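Local coordinates for protein separin (Saccharomyces cerevisiae, PDB 5U1T) that cleaves the cohesin subunit Scc1 as a caspase-like cysteine protease at the onset of anaphase, and is held inactive by securin for most of the cell cycle, at residues 123-127 and 461-466; 55-59 and 100-105; 455-461 and 496-500. All blocks are in the same frame, centred on the assembly; numbering follows the deposited sequence.

Interaction 1: 123-127 and 461-466; sequences TWNDY and VYCMLR
The indole of W124 is gripped on both faces by side chains of 461-466. Y462 comes edge-on: its CD1 stands over the middle of the indole, 3.4 Å from W124 CD2, with the two ring planes at 84°, a T-shaped pair in which the tyrosine supplies the edge and the tryptophan the face. On the opposite face lies the aliphatic part of R466, whose CG sits 3.5 Å from the centroid of the six-membered ring of W124 as a CH-pi contact. Between these two layers the N-H adds a directional tie that limits rotation of the ring, since W124 NE1 donates to Y462 O at 2.9 Å, in the carbonyl plane and on a lone pair. The same oxygen also accepts the backbone N-H of L465, so two donors satisfy one buried carbonyl. A tryptophan suits the place because it offers two broad faces and one polar edge.

Beyond the indole, R466 CD lies 3.2 Å from T123 O, and from there the bend at chi3 (64°) turns the guanidinium toward Y127, where CE2 of the tyrosine lies over one guanidinium face. The charged end is tied further out, with NH2 bonded to N72. T123, its methyl CG2 turned to L465, meets CD2 of that leucine at 3.9 Å. W68 adds a second edge-to-face partner for W124, and L423 of helix 408-425 packs against it too. The arrangement is a buried junction of two interhelical loops, the indole held between a tyrosine edge and an arginine's methylenes, in separase's helical domain.

Interaction 2: 55-59 and 100-105; sequences LNSIY and FLFNET
L55 opens the contact by resting its CB 3.9 Å from F100 CE2, where helix 48-64 packs on the C-terminal end of helix 91-103 in the alpha-helical domain of separase. Helix 69-87, which lies between the two in sequence, adds H78 beside L55, L101 and the ring of F100. The phenylalanine reaches across because its CG is trans to the backbone N (chi1 180°), which extends the ring toward the other helix; leucine gives that ring a branched apolar partner.

One residue on, N56 has two roles. Its CB lies at the edge of the F100 ring, near the ring plane, and its amide turns to E104. The bond from N56 ND2 to E104 OE2 is weak and doubtful, the two atoms being modelled only 2.5 Å apart with an N-H...O angle of 128°. The glutamate bends at chi2 (-81°), which brings its carboxylate round to the asparagine. On its short side chain, the asparagine amide could offer a neutral donor to the carboxylate at this partly exposed place.

A helical turn after L55, Y59 lays its ring against 100-105. E104 CB stands over one face of that ring, 4.0 Å from the centroid, so the glutamate turns its aliphatic root to the tyrosine and its polar end to N56. T105 meets the same ring with its methyl, CG2 lying 3.6 Å from Y59 CE1. The phenol oxygen, Y59 OH, lies 3.9 Å from L101 CG and is hydrogen-bonded to H78 of helix 69-87. Threonine serves this corner with both branches: the methyl goes to Y59, while the hydroxyl OG1 of T105 is bonded to Y128 and donates to L101 O at 2.6 Å.

Interaction 3: 455-461 and 496-500; sequences FSCLFNV and FSNSS
F455 and F496 make the main aromatic contact: the edge of F455 points at the face of F496, F455 CD2 lying 3.5 Å from F496 CE1, with the planes at 64°. F455 CG is trans to its backbone N (chi1 178°), which swings the ring to F496. F459 completes a cluster of three phenylalanines, its CD2 reaching F496 CB at 3.8 Å in an oblique approach. Flat, wholly apolar rings suit this buried place, where L507 of helix 501-509 touches both F459 and F496. V461 adds a smaller apolar piece, its CG2 against S500 CB.

Both segments lie where helices end or begin in an alpha-helical domain: helix 448-458 runs out into an inverse gamma turn centred on F459, and 496-500 leads to helix 501-509, whose N-cap is S500. Its short hydroxyl suits that role, accepting the N-H of M503, and it also bonds to H66.

Among the polar contacts, one is backbone to backbone, V461 N donating to N498 O at 3.0 Å, nearly straight (166°). N460 CA also approaches this oxygen, at 3.4 Å, as a CA-H...O contact. The hydroxyls of S456 and S497 share a weak, long bond of 3.4 Å between their OG atoms. Within its own segment, S499 OG donates to F496 O from above the carbonyl plane. The asparagine amide oxygens have partners elsewhere, N460 OD1 with the N-H of Y462 and N498 OD1 with K63.

How the interactions relate
All three contacts lie in the helical domain, on the same side of the chain's centre. Interactions 1 and 3 are buried, share V461 and both engage the stretch leaving helix 448-458; Y462 CD2 of the first also packs 3.7 Å from N498 ND2 of the third. Interaction 2, only partly buried, joins helices 48-64 and 91-103. It abuts interaction 1, where W124 CB lies 3.6 Å from T105 O, but does not touch interaction 3. The chemistry differs accordingly: interaction 1 centres on one sandwiched indole, interaction 3 joins a phenylalanine cluster to a backbone bond, and interaction 2 has a weak, doubtful amide-carboxylate pair where it is partly exposed.

Interaction 1: 123-127 and 461-466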
loop_
_atom_site.group_PDB
_atom_site.type_symbol
_atom_site.label_atom_id
_atom_site.label_comp_id
_atom_site.label_asym_id
_atom_site.label_seq_id
_atom_site.Cartn_x
_atom_site.Cartn_y
_atom_site.Cartn_z
ATOM N N THR A 123 -7.998 49.636 -4.286
ATOM C CA THR A 123 -6.729 49.299 -4.927
ATOM C C THR A 123 -6.915 49.265 -6.454
ATOM O O THR A 123 -5.969 49.466 -7.217
ATOM C CB THR A 123 -6.155 47.933 -4.402
ATOM O OG1 THR A 123 -4.951 47.606 -5.100
ATOM C CG2 THR A 123 -7.162 46.804 -4.588
ATOM N N TRP A 124 -8.147 49.033 -6.891
ATOM C CA TRP A 124 -8.437 48.932 -8.315
ATOM C C TRP A 124 -8.302 50.254 -9.059
ATOM O O TRP A 124 -7.938 50.256 -10.241
ATOM C CB TRP A 124 -9.837 48.359 -8.512
ATOM C CG TRP A 124 -9.869 46.920 -8.130
ATOM C CD1 TRP A 124 -10.396 46.384 -6.996
ATOM C CD2 TRP A 124 -9.302 45.829 -8.867
ATOM N NE1 TRP A 124 -10.211 45.023 -6.989
ATOM C CE2 TRP A 124 -9.536 44.657 -8.124
ATOM C CE3 TRP A 124 -8.631 45.732 -10.087
ATOM C CZ2 TRP A 124 -9.110 43.394 -8.555
ATOM C CZ3 TRP A 124 -8.219 44.474 -10.525
ATOM C CH2 TRP A 124 -8.457 43.322 -9.758
ATOM N N ASN A 125 -8.566 51.369 -8.371
ATOM C CA ASN A 125 -8.572 52.668 -9.028
ATOM C C ASN A 125 -7.701 53.773 -8.398
ATOM O O ASN A 125 -7.601 54.878 -8.965
ATOM C CB ASN A 125 -10.019 53.194 -9.133
ATOM C CG ASN A 125 -10.639 53.567 -7.771
ATOM O OD1 ASN A 125 -9.951 53.961 -6.825
ATOM N ND2 ASN A 125 -11.959 53.454 -7.686
ATOM N N ASP A 126 -7.081 53.500 -7.246
ATOM C CA ASP A 126 -6.519 54.602 -6.441
ATOM C C ASP A 126 -5.272 55.255 -7.057
ATOM O O ASP A 126 -4.790 56.273 -6.569
ATOM C CB ASP A 126 -6.216 54.135 -5.012
ATOM C CG ASP A 126 -5.154 53.079 -4.954
ATOM O OD1 ASP A 126 -4.533 52.795 -6.003
ATOM O OD2 ASP A 126 -4.928 52.540 -3.843
ATOM N N TYR A 127 -4.766 54.663 -8.129
ATOM C CA TYR A 127 -3.654 55.239 -8.869
ATOM C C TYR A 127 -4.109 56.180 -9.998
ATOM O O TYR A 127 -3.286 56.706 -10.726
ATOM C CB TYR A 127 -2.772 54.109 -9.428
ATOM C CG TYR A 127 -3.434 53.190 -10.440
ATOM C CD1 TYR A 127 -3.388 53.482 -11.803
ATOM C CD2 TYR A 127 -4.097 52.022 -10.044
ATOM C CE1 TYR A 127 -3.981 52.641 -12.742
ATOM C CE2 TYR A 127 -4.690 51.160 -10.984
ATOM C CZ TYR A 127 -4.620 51.476 -12.330
ATOM O OH TYR A 127 -5.199 50.663 -13.278
ATOM N N VAL A 461 -14.177 38.699 -9.694
ATOM C CA VAL A 461 -12.761 39.002 -9.874
ATOM C C VAL A 461 -12.210 40.208 -9.079
ATOM O O VAL A 461 -11.028 40.193 -8.730
ATOM C CB VAL A 461 -12.440 39.221 -11.362
ATOM C CG1 VAL A 461 -12.979 40.519 -11.832
ATOM C CG2 VAL A 461 -10.953 39.188 -11.591
ATOM N N TYR A 462 -13.009 41.235 -8.765
ATOM C CA TYR A 462 -12.440 42.381 -8.050
ATOM C C TYR A 462 -12.169 41.976 -6.613
ATOM O O TYR A 462 -11.479 42.676 -5.881
ATOM C CB TYR A 462 -13.339 43.646 -8.123
ATOM C CG TYR A 462 -13.396 44.209 -9.521
ATOM C CD1 TYR A 462 -12.326 44.935 -10.042
ATOM C CD2 TYR A 462 -14.484 43.968 -10.341
ATOM C CE1 TYR A 462 -12.354 45.425 -11.335
ATOM C CE2 TYR A 462 -14.516 44.428 -11.619
ATOM C CZ TYR A 462 -13.460 45.170 -12.119
ATOM O OH TYR A 462 -13.506 45.643 -13.415
ATOM N N CYS A 463 -12.680 40.821 -6.217
ATOM C CA CYS A 463 -12.313 40.250 -4.924
ATOM C C CYS A 463 -10.834 39.819 -4.845
ATOM O O CYS A 463 -10.308 39.653 -3.750
ATOM C CB CYS A 463 -13.223 39.071 -4.591
ATOM S SG CYS A 463 -14.844 39.549 -3.944
ATOM N N MET A 464 -10.168 39.662 -5.989
ATOM C CA MET A 464 -8.741 39.359 -5.997
ATOM C C MET A 464 -7.877 40.499 -5.461
ATOM O O MET A 464 -6.708 40.277 -5.139
ATOM C CB MET A 464 -8.271 39.004 -7.403
ATOM C CG MET A 464 -9.075 37.889 -8.070
ATOM S SD MET A 464 -9.059 36.298 -7.204
ATOM C CE MET A 464 -7.321 36.185 -6.907
ATOM N N LEU A 465 -8.445 41.700 -5.353
ATOM C CA LEU A 465 -7.732 42.880 -4.858
ATOM C C LEU A 465 -6.365 43.094 -5.498
ATOM O O LEU A 465 -5.420 43.477 -4.818
ATOM C CB LEU A 465 -7.567 42.808 -3.344
ATOM C CG LEU A 465 -8.821 42.989 -2.488
ATOM C CD1 LEU A 465 -8.467 42.871 -1.015
ATOM C CD2 LEU A 465 -9.515 44.342 -2.753
ATOM N N ARG A 466 -6.282 42.861 -6.807
ATOM C CA ARG A 466 -5.042 43.004 -7.577
ATOM C C ARG A 466 -3.884 42.171 -7.011
ATOM O O ARG A 466 -2.724 42.594 -7.019
ATOM C CB ARG A 466 -4.622 44.476 -7.666
ATOM C CG ARG A 466 -5.493 45.318 -8.581
ATOM C CD ARG A 466 -4.996 46.741 -8.668
ATOM N NE ARG A 466 -3.672 46.837 -9.277
ATOM C CZ ARG A 466 -3.438 47.169 -10.544
ATOM N NH1 ARG A 466 -4.435 47.440 -11.370
ATOM N NH2 ARG A 466 -2.194 47.230 -10.990
#

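Interaction 2: 55-59 and 100-105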
loop_
_atom_site.group_PDB
_atom_site.type_symbol
_atom_site.label_atom_id
_atom_site.label_comp_id
_atom_site.label_asym_id
_atom_site.label_seq_id
_atom_site.Cartn_x
_atom_site.Cartn_y
_atom_site.Cartn_z
ATOM N N LEU A 55 -9.827 49.183 -26.592
ATOM C CA LEU A 55 -9.791 49.372 -25.146
ATOM C C LEU A 55 -10.529 48.272 -24.371
ATOM O O LEU A 55 -9.973 47.650 -23.470
ATOM C CB LEU A 55 -10.374 50.739 -24.785
ATOM C CG LEU A 55 -9.373 51.893 -24.847
ATOM C CD1 LEU A 55 -10.051 53.258 -24.610
ATOM C CD2 LEU A 55 -8.248 51.612 -23.836
ATOM N N ASN A 56 -11.789 48.042 -24.707
ATOM C CA ASN A 56 -12.544 47.024 -24.020
ATOM C C ASN A 56 -11.950 45.627 -24.220
ATOM O O ASN A 56 -12.030 44.769 -23.345
ATOM C CB ASN A 56 -13.984 47.020 -24.493
ATOM C CG ASN A 56 -14.776 45.914 -23.857
ATOM O OD1 ASN A 56 -14.867 44.814 -24.396
ATOM N ND2 ASN A 56 -15.316 46.183 -22.677
ATOM N N SER A 57 -11.377 45.404 -25.395
ATOM C CA SER A 57 -10.763 44.140 -25.703
ATOM C C SER A 57 -9.577 43.895 -24.756
ATOM O O SER A 57 -9.443 42.819 -24.179
ATOM C CB SER A 57 -10.348 44.132 -27.165
ATOM O OG SER A 57 -9.529 43.032 -27.448
ATOM N N ILE A 58 -8.756 44.920 -24.553
ATOM C CA ILE A 58 -7.579 44.833 -23.691
ATOM C C ILE A 58 -7.944 44.776 -22.199
ATOM O O ILE A 58 -7.383 43.968 -21.458
ATOM C CB ILE A 58 -6.611 46.024 -23.930
ATOM C CG1 ILE A 58 -6.146 46.071 -25.389
ATOM C CG2 ILE A 58 -5.392 45.886 -23.059
ATOM C CD1 ILE A 58 -5.678 47.478 -25.875
ATOM N N TYR A 59 -8.862 45.633 -21.757
ATOM C CA TYR A 59 -9.294 45.625 -20.358
ATOM C C TYR A 59 -9.838 44.249 -19.972
ATOM O O TYR A 59 -9.666 43.807 -18.853
ATOM C CB TYR A 59 -10.372 46.684 -20.094
ATOM C CG TYR A 59 -9.907 48.119 -19.923
ATOM C CD1 TYR A 59 -9.002 48.481 -18.926
ATOM C CD2 TYR A 59 -10.417 49.126 -20.731
ATOM C CE1 TYR A 59 -8.592 49.793 -18.770
ATOM C CE2 TYR A 59 -10.017 50.435 -20.582
ATOM C CZ TYR A 59 -9.107 50.767 -19.603
ATOM O OH TYR A 59 -8.729 52.090 -19.465
ATOM N N PHE A 100 -16.639 55.145 -19.144
ATOM C CA PHE A 100 -16.148 53.921 -19.767
ATOM C C PHE A 100 -14.884 53.415 -19.070
ATOM O O PHE A 100 -14.805 52.249 -18.694
ATOM C CB PHE A 100 -15.895 54.180 -21.251
ATOM C CG PHE A 100 -15.374 52.995 -22.020
ATOM C CD1 PHE A 100 -15.880 51.721 -21.810
ATOM C CD2 PHE A 100 -14.397 53.172 -23.008
ATOM C CE1 PHE A 100 -15.395 50.622 -22.553
ATOM C CE2 PHE A 100 -13.917 52.089 -23.755
ATOM C CZ PHE A 100 -14.416 50.810 -23.525
ATOM N N LEU A 101 -13.919 54.313 -18.873
ATOM C CA LEU A 101 -12.669 53.991 -18.198
ATOM C C LEU A 101 -12.943 53.416 -16.803
ATOM O O LEU A 101 -12.318 52.418 -16.371
ATOM C CB LEU A 101 -11.771 55.241 -18.107
ATOM C CG LEU A 101 -10.355 55.086 -17.518
ATOM C CD1 LEU A 101 -9.396 56.136 -18.072
ATOM C CD2 LEU A 101 -10.346 55.118 -15.977
ATOM N N PHE A 102 -13.875 54.054 -16.103
ATOM C CA PHE A 102 -14.185 53.669 -14.742
ATOM C C PHE A 102 -14.908 52.331 -14.691
ATOM O O PHE A 102 -14.593 51.488 -13.857
ATOM C CB PHE A 102 -15.031 54.719 -14.069
ATOM C CG PHE A 102 -15.301 54.443 -12.631
ATOM C CD1 PHE A 102 -14.433 54.892 -11.658
ATOM C CD2 PHE A 102 -16.439 53.754 -12.241
ATOM C CE1 PHE A 102 -14.688 54.656 -10.324
ATOM C CE2 PHE A 102 -16.703 53.514 -10.905
ATOM C CZ PHE A 102 -15.826 53.966 -9.945
ATOM N N ASN A 103 -15.868 52.146 -15.590
ATOM C CA ASN A 103 -16.681 50.945 -15.589
ATOM C C ASN A 103 -15.861 49.695 -15.902
ATOM O O ASN A 103 -16.140 48.626 -15.393
ATOM C CB ASN A 103 -17.835 51.090 -16.571
ATOM C CG ASN A 103 -18.954 51.924 -16.015
ATOM O OD1 ASN A 103 -19.035 52.162 -14.808
ATOM N ND2 ASN A 103 -19.822 52.384 -16.888
ATOM N N GLU A 104 -14.826 49.865 -16.713
ATOM C CA GLU A 104 -13.987 48.776 -17.140
ATOM C C GLU A 104 -12.964 48.385 -16.096
ATOM O O GLU A 104 -12.196 47.479 -16.323
ATOM C CB GLU A 104 -13.259 49.150 -18.420
ATOM C CG GLU A 104 -14.145 49.408 -19.597
ATOM C CD GLU A 104 -14.579 48.137 -20.275
ATOM O OE1 GLU A 104 -15.589 47.554 -19.853
ATOM O OE2 GLU A 104 -13.921 47.701 -21.235
ATOM N N THR A 105 -12.949 49.052 -14.951
ATOM C CA THR A 105 -11.835 48.879 -14.019
ATOM C C THR A 105 -12.290 48.836 -12.563
ATOM O O THR A 105 -11.469 48.925 -11.654
ATOM C CB THR A 105 -10.791 50.019 -14.188
ATOM O OG1 THR A 105 -11.452 51.308 -14.140
ATOM C CG2 THR A 105 -10.051 49.893 -15.519
#

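Interaction 3: 455-461 and 496-500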
loop_
_atom_site.group_PDB
_atom_site.type_symbol
_atom_site.label_atom_id
_atom_site.label_comp_id
_atom_site.label_asym_id
_atom_site.label_seq_id
_atom_site.Cartn_x
_atom_site.Cartn_y
_atom_site.Cartn_z
ATOM N N PHE A 455 -24.015 33.964 -4.412
ATOM C CA PHE A 455 -22.712 33.379 -4.618
ATOM C C PHE A 455 -21.882 34.231 -5.534
ATOM O O PHE A 455 -20.684 34.328 -5.388
ATOM C CB PHE A 455 -22.823 31.977 -5.196
ATOM C CG PHE A 455 -21.502 31.356 -5.478
ATOM C CD1 PHE A 455 -20.687 30.969 -4.457
ATOM C CD2 PHE A 455 -21.065 31.199 -6.763
ATOM C CE1 PHE A 455 -19.463 30.428 -4.712
ATOM C CE2 PHE A 455 -19.840 30.663 -7.027
ATOM C CZ PHE A 455 -19.041 30.275 -5.997
ATOM N N SER A 456 -22.539 34.869 -6.479
ATOM C CA SER A 456 -21.869 35.598 -7.530
ATOM C C SER A 456 -21.353 36.940 -7.084
ATOM O O SER A 456 -20.518 37.526 -7.730
ATOM C CB SER A 456 -22.822 35.801 -8.686
ATOM O OG SER A 456 -22.222 35.435 -9.887
ATOM N N CYS A 457 -21.884 37.440 -5.989
ATOM C CA CYS A 457 -21.358 38.614 -5.362
ATOM C C CYS A 457 -20.013 38.304 -4.774
ATOM O O CYS A 457 -19.190 39.171 -4.659
ATOM C CB CYS A 457 -22.306 39.107 -4.282
ATOM S SG CYS A 457 -23.922 39.627 -4.855
ATOM N N LEU A 458 -19.775 37.060 -4.408
ATOM C CA LEU A 458 -18.501 36.716 -3.829
ATOM C C LEU A 458 -17.577 36.158 -4.874
ATOM O O LEU A 458 -16.417 36.439 -4.876
ATOM C CB LEU A 458 -18.700 35.699 -2.723
ATOM C CG LEU A 458 -17.533 35.087 -1.965
ATOM C CD1 LEU A 458 -16.661 34.312 -2.910
ATOM C CD2 LEU A 458 -16.733 36.084 -1.187
ATOM N N PHE A 459 -18.092 35.349 -5.769
ATOM C CA PHE A 459 -17.236 34.797 -6.798
ATOM C C PHE A 459 -17.148 35.834 -7.888
ATOM O O PHE A 459 -17.878 35.802 -8.881
ATOM C CB PHE A 459 -17.755 33.453 -7.302
ATOM C CG PHE A 459 -16.726 32.644 -8.010
ATOM C CD1 PHE A 459 -15.751 31.978 -7.300
ATOM C CD2 PHE A 459 -16.729 32.554 -9.390
ATOM C CE1 PHE A 459 -14.781 31.214 -7.953
ATOM C CE2 PHE A 459 -15.769 31.795 -10.055
ATOM C CZ PHE A 459 -14.794 31.130 -9.334
ATOM N N ASN A 460 -16.238 36.773 -7.660
ATOM C CA ASN A 460 -16.133 37.998 -8.451
ATOM C C ASN A 460 -14.684 38.433 -8.495
ATOM O O ASN A 460 -14.043 38.531 -7.453
ATOM C CB ASN A 460 -17.031 39.104 -7.844
ATOM C CG ASN A 460 -16.950 40.430 -8.596
ATOM O OD1 ASN A 460 -16.118 41.288 -8.281
ATOM N ND2 ASN A 460 -17.846 40.612 -9.569
ATOM N N VAL A 461 -14.177 38.699 -9.694
ATOM C CA VAL A 461 -12.761 39.002 -9.874
ATOM C C VAL A 461 -12.210 40.208 -9.079
ATOM O O VAL A 461 -11.028 40.193 -8.730
ATOM C CB VAL A 461 -12.440 39.221 -11.362
ATOM C CG1 VAL A 461 -12.979 40.519 -11.832
ATOM C CG2 VAL A 461 -10.953 39.188 -11.591
ATOM N N PHE A 496 -19.735 31.764 -14.346
ATOM C CA PHE A 496 -20.050 32.813 -13.398
ATOM C C PHE A 496 -19.691 34.187 -13.915
ATOM O O PHE A 496 -18.634 34.380 -14.515
ATOM C CB PHE A 496 -19.369 32.535 -12.078
ATOM C CG PHE A 496 -19.910 31.314 -11.400
ATOM C CD1 PHE A 496 -21.136 31.359 -10.756
ATOM C CD2 PHE A 496 -19.211 30.104 -11.439
ATOM C CE1 PHE A 496 -21.636 30.244 -10.134
ATOM C CE2 PHE A 496 -19.716 28.983 -10.825
ATOM C CZ PHE A 496 -20.925 29.052 -10.169
ATOM N N SER A 497 -20.604 35.125 -13.687
ATOM C CA SER A 497 -20.483 36.485 -14.201
ATOM C C SER A 497 -19.432 37.290 -13.465
ATOM O O SER A 497 -19.285 37.175 -12.246
ATOM C CB SER A 497 -21.826 37.196 -14.123
ATOM O OG SER A 497 -22.323 37.234 -12.794
ATOM N N ASN A 498 -18.705 38.094 -14.205
ATOM C CA ASN A 498 -17.658 38.943 -13.689
ATOM C C ASN A 498 -16.599 38.215 -12.892
ATOM O O ASN A 498 -16.316 38.540 -11.772
ATOM C CB ASN A 498 -18.229 40.149 -12.941
ATOM C CG ASN A 498 -17.194 41.209 -12.634
ATOM O OD1 ASN A 498 -16.257 41.387 -13.366
ATOM N ND2 ASN A 498 -17.363 41.904 -11.557
ATOM N N SER A 499 -16.029 37.197 -13.496
ATOM C CA SER A 499 -14.924 36.461 -12.881
ATOM C C SER A 499 -13.902 36.117 -13.948
ATOM O O SER A 499 -14.237 36.057 -15.141
ATOM C CB SER A 499 -15.422 35.194 -12.181
ATOM O OG SER A 499 -16.149 34.374 -13.081
ATOM N N SER A 500 -12.662 35.883 -13.524
ATOM C CA SER A 500 -11.582 35.561 -14.438
ATOM C C SER A 500 -11.612 34.140 -14.962
ATOM O O SER A 500 -12.345 33.274 -14.486
ATOM C CB SER A 500 -10.247 35.770 -13.752
ATOM O OG SER A 500 -10.138 34.863 -12.679
#